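Local coordinates for (R)-specific secondary-alkylsulfatase (Pseudomonas sp., PDB 4AXH), which hydrolyses secondary alkyl sulfate esters with strict inversion of configuration at carbon, using two zinc ions, to release (S)-alcohols and sulfate, at residues 330-333 against 334-338; 370-373 against 374-378; 409-412 against 413-416. All coordinates share one frame; numbering follows the deposited sequence.

How the interactions relate
The three interactions are all local and follow one another along the chain. Interactions 1 and 2 lie on two helices that pack together, 330-344 and 362-388, with centres about 8 Å apart. Interaction 2 is wholly buried; interactions 1 and 3 are partly buried. Interaction 1 relies on backbone bonds and apolar packing. Interaction 2 adds a salt bridge and a bridging water. Interaction 3 is a loop turn with weak backbone bonds, and its polar side-chain ends bind groups of neighbouring helices and loops. It meets interaction 2 through Asp371, which is salt-bridged to Lys410 and probably hydrogen-bonded to Tyr412. Interactions 1 and 2 also touch the second subunit; interaction 3 does not.

Interaction 1. Residues 330-333 against 334-338; sequences AKAW and AGYID
Trp333 and Ile337 sit one helical turn apart and meet through their side chains. The five-membered part of the indole carries the contact. CD1 of Trp333 lies 3.6 Å from CD1 of Ile337, and the two side chains approach at a slant. The indole has CG anti to the backbone N (chi1 -154°), which lays CD1 beside the next turn. Ile337 is extended, and its CD1 end reaches the indole, while CG1 of Ile337 also rests 3.5 Å from the carbonyl oxygen of Trp333.

Tyr336 packs on a different side of the helix. Its ring lies obliquely by the backbone of Ala332, with CD2 of Tyr336 3.1 Å from O of Ala332. The methyl CB of Ala332 is 4.3 Å from CE2 of Tyr336, a looser apolar touch. Beneath the side chains run four i to i+4 helical bonds. Ala334 N reaches Ala330 O at 2.9 Å, and its N-H points almost straight at the acceptor (171°). Gly335 N bonds to Lys331 O in the same way. Ile337 N meets Trp333 O at 3.1 Å. That same oxygen also takes a weak bond from Tyr336 N.

The polar ends of both aromatic residues are satisfied by backbone oxygens: Trp333 NE1 by Asn311 O and Tyr336 OH by Leu288 O. These bonds tie the first turns of helix 330-344 to loops of the metallo-beta-lactamase domain. Trp333 also touches Glu291, a zinc ligand, and its side chain is about 8 Å from a zinc ion. Ala330 packs on Leu319 of the sulfate-binding loop. On another side lies helix 362-388, where Tyr376 stacks on Trp333 and Ile337 packs against Arg373. Asp338 forms a salt bridge with Arg595 of the second subunit, so this helix also borders the dimer interface.

Interaction 2. Residues 370-373 against 374-378; sequences ADQR and DMYAF
Arg373 grips its neighbour Asp374 side-on, and this is the tight part of the contact. NE and NH2 of Arg373 both donate to a single oxygen, OD1 of Asp374, at 2.8 and 2.7 Å. That oxygen lies in the guanidinium plane but is approached from above the carboxylate plane, from one face. The two planes are 44° apart. A bend at chi3 (72°) turns the guanidinium back alongside the carboxylate, with Ala370 CA over one of its faces.

The water-linked part is looser. Gln372 and Tyr376 lie side by side without a direct polar bond. One water joins OE1 of Gln372 to OH of Tyr376, whose strongest partner is His317 N. The methyl CE of Met375 lies 3.4 Å from the same OE1. Ordinary helical bonds hold the backbone, such as Ala377 N to Arg373 O at 3.1 Å.

Every residue that touches here is buried. Asp371 and Asp374 are both salt-bridged to Arg588 of the second subunit, which probably offsets their like charges. Helix 362-388 is thus held between partners. Helix 330-344 meets it through Ile337 and Leu341, the loop with Leu413 packs on Asp371 and Gln372, and the second subunit covers Ala377 and Phe378 with Val591.

Interaction 3. Residues 409-412 against 413-416; sequences RKWY and LRSY
A short 3-10 turn at residues 411-413 shapes the loop between helices 393-400 and 420-431, just before the sulfate-binding Tyr417. Lys410 and Leu413 lie side by side across it, with CB of Lys410 3.8 Å from CD2 of Leu413. The other methyl of Leu413 goes to the neighbouring ring: its CD1 is 3.5 Å from CD1 of Tyr412. The Tyr412 ring is placed by an uncommon first torsion, with CG between the backbone N and the carbonyl carbon (chi1 57°). CB of Lys410 then sits over the centre of one ring face.

Two weak backbone bonds close the turn. Leu413 N reaches Lys410 O, and Arg414 N reaches Trp411 O, both at 3.4 Å. The bent chain of Arg414 passes beside the same two carbonyl oxygens, and its CG is 3.2 Å from O of Trp411. On the far side of the turn Trp411 and Tyr416 cross at a slant. The hydroxyl of Tyr416 comes to the indole edge, near its plane, with OH 3.1 Å from CE3 of Trp411. After Arg414, Ser415 centres an inverse gamma turn that brings Tyr416 back toward the 3-10 turn.

The polar ends find partners outside the turn. Lys410 NZ forms a salt bridge with Asp371, which Tyr412 OH probably also reaches by a hydrogen bond. Arg414 pairs with Glu513 and with Asp408 just upstream, and Tyr416 OH bonds to Ser104 OG. Arg107 makes a cation-pi contact with Trp411. The chemistry is therefore divided. Apolar packing and weak backbone bonds shape the turn itself, while charged and hydroxyl groups anchor it to its surroundings. Together with Arg588 of the second subunit, Lys410 would probably help keep the buried Asp371 ionised.

Interaction 1. Residues 330-333 against 334-338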
ATOM      1  N   ALA A 330       9.438   4.771  -1.670  1.00 37.53           N
ATOM      2  CA  ALA A 330      10.444   5.455  -2.503  1.00 34.79           C
ATOM      3  C   ALA A 330      11.132   6.568  -1.727  1.00 36.67           C
ATOM      4  O   ALA A 330      12.343   6.750  -1.900  1.00 35.97           O
ATOM      5  CB  ALA A 330       9.812   6.001  -3.782  1.00 34.54           C
ATOM      6  N   LYS A 331      10.383   7.268  -0.831  1.00 32.43           N
ATOM      7  CA  LYS A 331      10.928   8.340   0.017  1.00 32.94           C
ATOM      8  C   LYS A 331      12.033   7.804   0.948  1.00 35.05           C
ATOM      9  O   LYS A 331      13.108   8.397   1.032  1.00 33.26           O
ATOM     10  CB  LYS A 331       9.795   9.070   0.791  1.00 36.35           C
ATOM     11  CG  LYS A 331      10.237   9.906   1.994  1.00 59.85           C
ATOM     12  CD  LYS A 331       9.866  11.390   1.880  1.00 79.28           C
ATOM     13  CE  LYS A 331      10.984  12.249   1.305  1.00 99.00           C
ATOM     14  NZ  LYS A 331      11.080  12.153  -0.180  1.00109.91           N
ATOM     15  N   ALA A 332      11.777   6.662   1.594  1.00 32.56           N
ATOM     16  CA  ALA A 332      12.752   6.053   2.503  1.00 33.06           C
ATOM     17  C   ALA A 332      13.955   5.501   1.729  1.00 36.70           C
ATOM     18  O   ALA A 332      15.113   5.650   2.155  1.00 38.81           O
ATOM     19  CB  ALA A 332      12.081   4.960   3.339  1.00 33.65           C
ATOM     20  N   TRP A 333      13.662   4.891   0.575  1.00 29.48           N
ATOM     21  CA  TRP A 333      14.665   4.354  -0.338  1.00 29.04           C
ATOM     22  C   TRP A 333      15.665   5.468  -0.763  1.00 34.22           C
ATOM     23  O   TRP A 333      16.865   5.300  -0.552  1.00 34.33           O
ATOM     24  CB  TRP A 333      13.961   3.760  -1.573  1.00 26.71           C
ATOM     25  CG  TRP A 333      14.714   2.683  -2.292  1.00 26.61           C
ATOM     26  CD1 TRP A 333      16.071   2.594  -2.490  1.00 29.20           C
ATOM     27  CD2 TRP A 333      14.126   1.607  -3.028  1.00 25.83           C
ATOM     28  NE1 TRP A 333      16.364   1.524  -3.302  1.00 27.44           N
ATOM     29  CE2 TRP A 333      15.187   0.894  -3.642  1.00 29.38           C
ATOM     30  CE3 TRP A 333      12.788   1.167  -3.222  1.00 26.34           C
ATOM     31  CZ2 TRP A 333      14.958  -0.263  -4.407  1.00 28.74           C
ATOM     32  CZ3 TRP A 333      12.563   0.068  -4.028  1.00 27.79           C
ATOM     33  CH2 TRP A 333      13.640  -0.664  -4.571  1.00 28.37           C
ATOM     34  N   ALA A 334      15.158   6.620  -1.286  1.00 30.29           N
ATOM     35  CA  ALA A 334      16.002   7.751  -1.677  1.00 31.31           C
ATOM     36  C   ALA A 334      16.845   8.282  -0.504  1.00 34.99           C
ATOM     37  O   ALA A 334      18.032   8.572  -0.694  1.00 36.96           O
ATOM     38  CB  ALA A 334      15.171   8.862  -2.302  1.00 32.45           C
ATOM     39  N   GLY A 335      16.259   8.324   0.691  1.00 28.96           N
ATOM     40  CA  GLY A 335      16.940   8.744   1.919  1.00 28.35           C
ATOM     41  C   GLY A 335      18.112   7.868   2.333  1.00 33.89           C
ATOM     42  O   GLY A 335      19.111   8.366   2.885  1.00 34.54           O
ATOM     43  N   TYR A 336      17.999   6.541   2.066  1.00 28.19           N
ATOM     44  CA  TYR A 336      19.059   5.581   2.388  1.00 28.01           C
ATOM     45  C   TYR A 336      20.203   5.618   1.360  1.00 32.27           C
ATOM     46  O   TYR A 336      21.363   5.347   1.688  1.00 33.65           O
ATOM     47  CB  TYR A 336      18.472   4.162   2.483  1.00 30.77           C
ATOM     48  CG  TYR A 336      17.627   3.902   3.717  1.00 32.95           C
ATOM     49  CD1 TYR A 336      18.091   4.231   4.985  1.00 32.97           C
ATOM     50  CD2 TYR A 336      16.398   3.260   3.621  1.00 35.37           C
ATOM     51  CE1 TYR A 336      17.342   3.974   6.122  1.00 29.15           C
ATOM     52  CE2 TYR A 336      15.632   3.004   4.752  1.00 36.98           C
ATOM     53  CZ  TYR A 336      16.113   3.359   6.004  1.00 40.19           C
ATOM     54  OH  TYR A 336      15.411   3.058   7.141  1.00 39.91           O
ATOM     55  N   ILE A 337      19.868   5.909   0.098  1.00 28.60           N
ATOM     56  CA  ILE A 337      20.857   6.034  -0.976  1.00 28.23           C
ATOM     57  C   ILE A 337      21.714   7.275  -0.640  1.00 36.26           C
ATOM     58  O   ILE A 337      22.938   7.183  -0.595  1.00 35.42           O
ATOM     59  CB  ILE A 337      20.180   6.118  -2.393  1.00 28.05           C
ATOM     60  CG1 ILE A 337      19.536   4.766  -2.771  1.00 25.88           C
ATOM     61  CG2 ILE A 337      21.214   6.540  -3.441  1.00 26.46           C
ATOM     62  CD1 ILE A 337      18.553   4.751  -3.880  1.00 25.90           C
ATOM     63  N   ASP A 338      21.035   8.403  -0.308  1.00 34.95           N
ATOM     64  CA  ASP A 338      21.645   9.682   0.049  1.00 34.34           C
ATOM     65  C   ASP A 338      22.492   9.567   1.301  1.00 37.37           C
ATOM     66  O   ASP A 338      23.576  10.142   1.345  1.00 38.53           O
ATOM     67  CB  ASP A 338      20.545  10.730   0.210  1.00 36.75           C
ATOM     68  CG  ASP A 338      20.992  12.175   0.287  1.00 41.52           C
ATOM     69  OD1 ASP A 338      21.939  12.546  -0.463  1.00 38.37           O
ATOM     70  OD2 ASP A 338      20.321  12.962   1.016  1.00 43.81           O
TER

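Interaction 2. Residues 370-373 against 374-378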
ATOM      1  N   ALA A 370      23.925   9.661  -6.577  1.00 28.16           N
ATOM      2  CA  ALA A 370      23.069  10.825  -6.635  1.00 27.60           C
ATOM      3  C   ALA A 370      21.962  10.654  -7.653  1.00 33.01           C
ATOM      4  O   ALA A 370      20.842  11.072  -7.382  1.00 34.87           O
ATOM      5  CB  ALA A 370      23.892  12.043  -6.941  1.00 29.12           C
ATOM      6  N   ASP A 371      22.236  10.000  -8.806  1.00 29.48           N
ATOM      7  CA  ASP A 371      21.230   9.725  -9.857  1.00 27.99           C
ATOM      8  C   ASP A 371      20.165   8.762  -9.309  1.00 29.59           C
ATOM      9  O   ASP A 371      18.974   9.020  -9.483  1.00 28.60           O
ATOM     10  CB  ASP A 371      21.889   9.141 -11.124  1.00 28.78           C
ATOM     11  CG  ASP A 371      22.715  10.100 -11.981  1.00 35.65           C
ATOM     12  OD1 ASP A 371      22.752  11.297 -11.672  1.00 34.53           O
ATOM     13  OD2 ASP A 371      23.308   9.648 -12.972  1.00 44.51           O
ATOM     14  N   GLN A 372      20.615   7.684  -8.604  1.00 22.76           N
ATOM     15  CA  GLN A 372      19.774   6.660  -7.971  1.00 21.47           C
ATOM     16  C   GLN A 372      18.850   7.322  -6.963  1.00 24.92           C
ATOM     17  O   GLN A 372      17.636   7.216  -7.107  1.00 25.48           O
ATOM     18  CB  GLN A 372      20.636   5.565  -7.308  1.00 22.24           C
ATOM     19  CG  GLN A 372      21.392   4.630  -8.280  1.00 28.65           C
ATOM     20  CD  GLN A 372      20.538   3.632  -9.045  1.00 38.42           C
ATOM     21  OE1 GLN A 372      19.469   3.208  -8.601  1.00 35.21           O
ATOM     22  NE2 GLN A 372      21.019   3.208 -10.206  1.00 30.57           N
ATOM     23  N   ARG A 373      19.421   8.080  -6.012  1.00 22.54           N
ATOM     24  CA  ARG A 373      18.702   8.861  -5.005  1.00 24.05           C
ATOM     25  C   ARG A 373      17.646   9.717  -5.678  1.00 30.86           C
ATOM     26  O   ARG A 373      16.479   9.548  -5.391  1.00 33.91           O
ATOM     27  CB  ARG A 373      19.678   9.760  -4.203  1.00 24.52           C
ATOM     28  CG  ARG A 373      18.958  10.815  -3.362  1.00 27.63           C
ATOM     29  CD  ARG A 373      19.802  12.033  -3.100  1.00 26.09           C
ATOM     30  NE  ARG A 373      19.985  12.862  -4.287  1.00 28.34           N
ATOM     31  CZ  ARG A 373      21.046  13.630  -4.499  1.00 37.93           C
ATOM     32  NH1 ARG A 373      22.014  13.690  -3.606  1.00 24.54           N
ATOM     33  NH2 ARG A 373      21.146  14.339  -5.613  1.00 40.93           N
ATOM     34  N   ASP A 374      18.053  10.572  -6.618  1.00 28.29           N
ATOM     35  CA  ASP A 374      17.175  11.439  -7.394  1.00 28.08           C
ATOM     36  C   ASP A 374      16.046  10.687  -8.109  1.00 30.60           C
ATOM     37  O   ASP A 374      14.954  11.232  -8.178  1.00 31.78           O
ATOM     38  CB  ASP A 374      17.981  12.258  -8.423  1.00 29.13           C
ATOM     39  CG  ASP A 374      18.847  13.373  -7.873  1.00 33.15           C
ATOM     40  OD1 ASP A 374      18.710  13.703  -6.669  1.00 33.86           O
ATOM     41  OD2 ASP A 374      19.652  13.933  -8.653  1.00 33.99           O
ATOM     42  N   MET A 375      16.306   9.463  -8.647  1.00 24.91           N
ATOM     43  CA  MET A 375      15.301   8.649  -9.364  1.00 23.11           C
ATOM     44  C   MET A 375      14.151   8.245  -8.456  1.00 28.72           C
ATOM     45  O   MET A 375      12.991   8.368  -8.854  1.00 28.94           O
ATOM     46  CB  MET A 375      15.943   7.450 -10.046  1.00 24.23           C
ATOM     47  CG  MET A 375      14.966   6.488 -10.652  1.00 25.99           C
ATOM     48  SD  MET A 375      15.674   4.999 -11.402  1.00 27.84           S
ATOM     49  CE  MET A 375      16.734   4.389 -10.151  1.00 22.40           C
ATOM     50  N   TYR A 376      14.472   7.821  -7.223  1.00 25.09           N
ATOM     51  CA  TYR A 376      13.460   7.429  -6.264  1.00 25.29           C
ATOM     52  C   TYR A 376      12.710   8.597  -5.686  1.00 34.03           C
ATOM     53  O   TYR A 376      11.474   8.538  -5.625  1.00 36.25           O
ATOM     54  CB  TYR A 376      14.002   6.432  -5.215  1.00 25.66           C
ATOM     55  CG  TYR A 376      14.372   5.101  -5.843  1.00 26.38           C
ATOM     56  CD1 TYR A 376      13.393   4.266  -6.381  1.00 27.23           C
ATOM     57  CD2 TYR A 376      15.703   4.735  -6.006  1.00 27.63           C
ATOM     58  CE1 TYR A 376      13.731   3.093  -7.047  1.00 27.32           C
ATOM     59  CE2 TYR A 376      16.050   3.549  -6.647  1.00 29.01           C
ATOM     60  CZ  TYR A 376      15.057   2.726  -7.160  1.00 34.44           C
ATOM     61  OH  TYR A 376      15.373   1.536  -7.782  1.00 33.97           O
ATOM     62  N   ALA A 377      13.420   9.703  -5.346  1.00 29.71           N
ATOM     63  CA  ALA A 377      12.764  10.904  -4.814  1.00 28.16           C
ATOM     64  C   ALA A 377      11.849  11.488  -5.857  1.00 32.62           C
ATOM     65  O   ALA A 377      10.751  11.926  -5.505  1.00 35.25           O
ATOM     66  CB  ALA A 377      13.780  11.932  -4.362  1.00 28.34           C
ATOM     67  N   PHE A 378      12.233  11.400  -7.150  1.00 24.93           N
ATOM     68  CA  PHE A 378      11.394  11.881  -8.244  1.00 23.53           C
ATOM     69  C   PHE A 378      10.083  11.078  -8.305  1.00 30.33           C
ATOM     70  O   PHE A 378       8.999  11.648  -8.469  1.00 32.07           O
ATOM     71  CB  PHE A 378      12.126  11.823  -9.596  1.00 23.99           C
ATOM     72  CG  PHE A 378      11.245  11.998 -10.800  1.00 24.35           C
ATOM     73  CD1 PHE A 378      10.741  13.252 -11.136  1.00 25.68           C
ATOM     74  CD2 PHE A 378      10.880  10.902 -11.584  1.00 25.78           C
ATOM     75  CE1 PHE A 378       9.914  13.423 -12.264  1.00 24.85           C
ATOM     76  CE2 PHE A 378      10.023  11.063 -12.689  1.00 27.64           C
ATOM     77  CZ  PHE A 378       9.545  12.330 -13.019  1.00 24.79           C
TER
HETATM   78  O   HOH W   1      17.746   1.440  -8.848  1.00 28.75           O

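Interaction 3. Residues 409-412 against 413-416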
ATOM      1  N   ARG A 409      19.232  10.106 -19.816  1.00 34.63           N
ATOM      2  CA  ARG A 409      20.397   9.657 -20.599  1.00 33.47           C
ATOM      3  C   ARG A 409      21.278   8.579 -19.924  1.00 34.91           C
ATOM      4  O   ARG A 409      22.198   8.111 -20.549  1.00 33.47           O
ATOM      5  CB  ARG A 409      21.192  10.832 -21.191  1.00 35.35           C
ATOM      6  CG  ARG A 409      21.797  11.752 -20.169  1.00 42.74           C
ATOM      7  CD  ARG A 409      22.730  12.746 -20.807  1.00 39.12           C
ATOM      8  NE  ARG A 409      23.646  13.370 -19.844  1.00 39.09           N
ATOM      9  CZ  ARG A 409      24.720  12.771 -19.327  1.00 44.68           C
ATOM     10  NH1 ARG A 409      24.989  11.504 -19.620  1.00 41.53           N
ATOM     11  NH2 ARG A 409      25.513  13.423 -18.490  1.00 21.32           N
ATOM     12  N   LYS A 410      20.970   8.161 -18.676  1.00 33.04           N
ATOM     13  CA  LYS A 410      21.725   7.126 -17.956  1.00 32.62           C
ATOM     14  C   LYS A 410      21.194   5.700 -18.205  1.00 37.69           C
ATOM     15  O   LYS A 410      19.995   5.441 -18.033  1.00 40.05           O
ATOM     16  CB  LYS A 410      21.773   7.416 -16.443  1.00 33.14           C
ATOM     17  CG  LYS A 410      22.205   8.841 -16.069  1.00 24.38           C
ATOM     18  CD  LYS A 410      23.543   9.294 -16.716  1.00 24.47           C
ATOM     19  CE  LYS A 410      23.844  10.738 -16.435  1.00 34.74           C
ATOM     20  NZ  LYS A 410      24.457  10.932 -15.104  1.00 44.96           N
ATOM     21  N   TRP A 411      22.092   4.778 -18.622  1.00 29.97           N
ATOM     22  CA  TRP A 411      21.758   3.382 -18.910  1.00 27.72           C
ATOM     23  C   TRP A 411      21.257   2.666 -17.637  1.00 31.95           C
ATOM     24  O   TRP A 411      20.332   1.869 -17.679  1.00 33.41           O
ATOM     25  CB  TRP A 411      22.999   2.626 -19.462  1.00 25.00           C
ATOM     26  CG  TRP A 411      23.308   2.779 -20.928  1.00 24.38           C
ATOM     27  CD1 TRP A 411      24.482   3.224 -21.483  1.00 27.04           C
ATOM     28  CD2 TRP A 411      22.465   2.395 -22.026  1.00 23.12           C
ATOM     29  NE1 TRP A 411      24.405   3.168 -22.857  1.00 25.24           N
ATOM     30  CE2 TRP A 411      23.164   2.702 -23.216  1.00 25.49           C
ATOM     31  CE3 TRP A 411      21.162   1.867 -22.118  1.00 24.06           C
ATOM     32  CZ2 TRP A 411      22.625   2.464 -24.473  1.00 24.52           C
ATOM     33  CZ3 TRP A 411      20.621   1.648 -23.369  1.00 25.29           C
ATOM     34  CH2 TRP A 411      21.353   1.944 -24.531  1.00 26.00           C
ATOM     35  N   TYR A 412      21.882   2.957 -16.509  1.00 26.19           N
ATOM     36  CA  TYR A 412      21.608   2.358 -15.218  1.00 23.39           C
ATOM     37  C   TYR A 412      20.332   2.845 -14.505  1.00 28.77           C
ATOM     38  O   TYR A 412      20.044   2.417 -13.376  1.00 30.88           O
ATOM     39  CB  TYR A 412      22.850   2.520 -14.331  1.00 23.38           C
ATOM     40  CG  TYR A 412      23.344   3.942 -14.124  1.00 22.09           C
ATOM     41  CD1 TYR A 412      22.835   4.737 -13.107  1.00 23.43           C
ATOM     42  CD2 TYR A 412      24.379   4.450 -14.881  1.00 22.06           C
ATOM     43  CE1 TYR A 412      23.324   6.014 -12.875  1.00 21.82           C
ATOM     44  CE2 TYR A 412      24.885   5.722 -14.653  1.00 22.38           C
ATOM     45  CZ  TYR A 412      24.360   6.497 -13.646  1.00 25.73           C
ATOM     46  OH  TYR A 412      24.870   7.754 -13.457  1.00 25.30           O
ATOM     47  N   LEU A 413      19.566   3.733 -15.149  1.00 23.21           N
ATOM     48  CA  LEU A 413      18.319   4.301 -14.624  1.00 20.85           C
ATOM     49  C   LEU A 413      17.122   3.912 -15.471  1.00 26.04           C
ATOM     50  O   LEU A 413      16.000   4.265 -15.115  1.00 29.23           O
ATOM     51  CB  LEU A 413      18.464   5.830 -14.571  1.00 20.44           C
ATOM     52  CG  LEU A 413      18.769   6.518 -13.235  1.00 23.55           C
ATOM     53  CD1 LEU A 413      19.605   5.653 -12.261  1.00 23.57           C
ATOM     54  CD2 LEU A 413      19.402   7.800 -13.483  1.00 18.66           C
ATOM     55  N   ARG A 414      17.340   3.156 -16.572  1.00 21.12           N
ATOM     56  CA  ARG A 414      16.288   2.686 -17.482  1.00 19.62           C
ATOM     57  C   ARG A 414      15.331   1.704 -16.807  1.00 27.70           C
ATOM     58  O   ARG A 414      15.684   0.999 -15.837  1.00 26.65           O
ATOM     59  CB  ARG A 414      16.881   2.040 -18.763  1.00 18.26           C
ATOM     60  CG  ARG A 414      17.960   2.834 -19.548  1.00 22.15           C
ATOM     61  CD  ARG A 414      17.478   4.161 -20.084  1.00 24.62           C
ATOM     62  NE  ARG A 414      16.304   3.969 -20.931  1.00 30.99           N
ATOM     63  CZ  ARG A 414      15.495   4.932 -21.334  1.00 35.60           C
ATOM     64  NH1 ARG A 414      15.696   6.189 -20.944  1.00 27.30           N
ATOM     65  NH2 ARG A 414      14.459   4.648 -22.110  1.00 23.86           N
ATOM     66  N   SER A 415      14.117   1.616 -17.373  1.00 28.65           N
ATOM     67  CA  SER A 415      13.032   0.750 -16.904  1.00 28.22           C
ATOM     68  C   SER A 415      13.170  -0.728 -17.340  1.00 30.26           C
ATOM     69  O   SER A 415      12.329  -1.241 -18.061  1.00 30.17           O
ATOM     70  CB  SER A 415      11.699   1.341 -17.324  1.00 31.12           C
ATOM     71  OG  SER A 415      11.580   2.619 -16.728  1.00 44.89           O
ATOM     72  N   TYR A 416      14.222  -1.402 -16.889  1.00 25.51           N
ATOM     73  CA  TYR A 416      14.480  -2.800 -17.251  1.00 26.03           C
ATOM     74  C   TYR A 416      13.862  -3.801 -16.293  1.00 32.09           C
ATOM     75  O   TYR A 416      13.607  -4.921 -16.700  1.00 35.40           O
ATOM     76  CB  TYR A 416      15.984  -3.070 -17.305  1.00 27.47           C
ATOM     77  CG  TYR A 416      16.775  -2.265 -18.320  1.00 28.66           C
ATOM     78  CD1 TYR A 416      16.438  -2.281 -19.667  1.00 29.83           C
ATOM     79  CD2 TYR A 416      17.934  -1.589 -17.949  1.00 29.91           C
ATOM     80  CE1 TYR A 416      17.192  -1.581 -20.613  1.00 31.46           C
ATOM     81  CE2 TYR A 416      18.716  -0.914 -18.892  1.00 31.44           C
ATOM     82  CZ  TYR A 416      18.344  -0.917 -20.226  1.00 41.02           C
ATOM     83  OH  TYR A 416      19.104  -0.254 -21.161  1.00 42.90           O
TER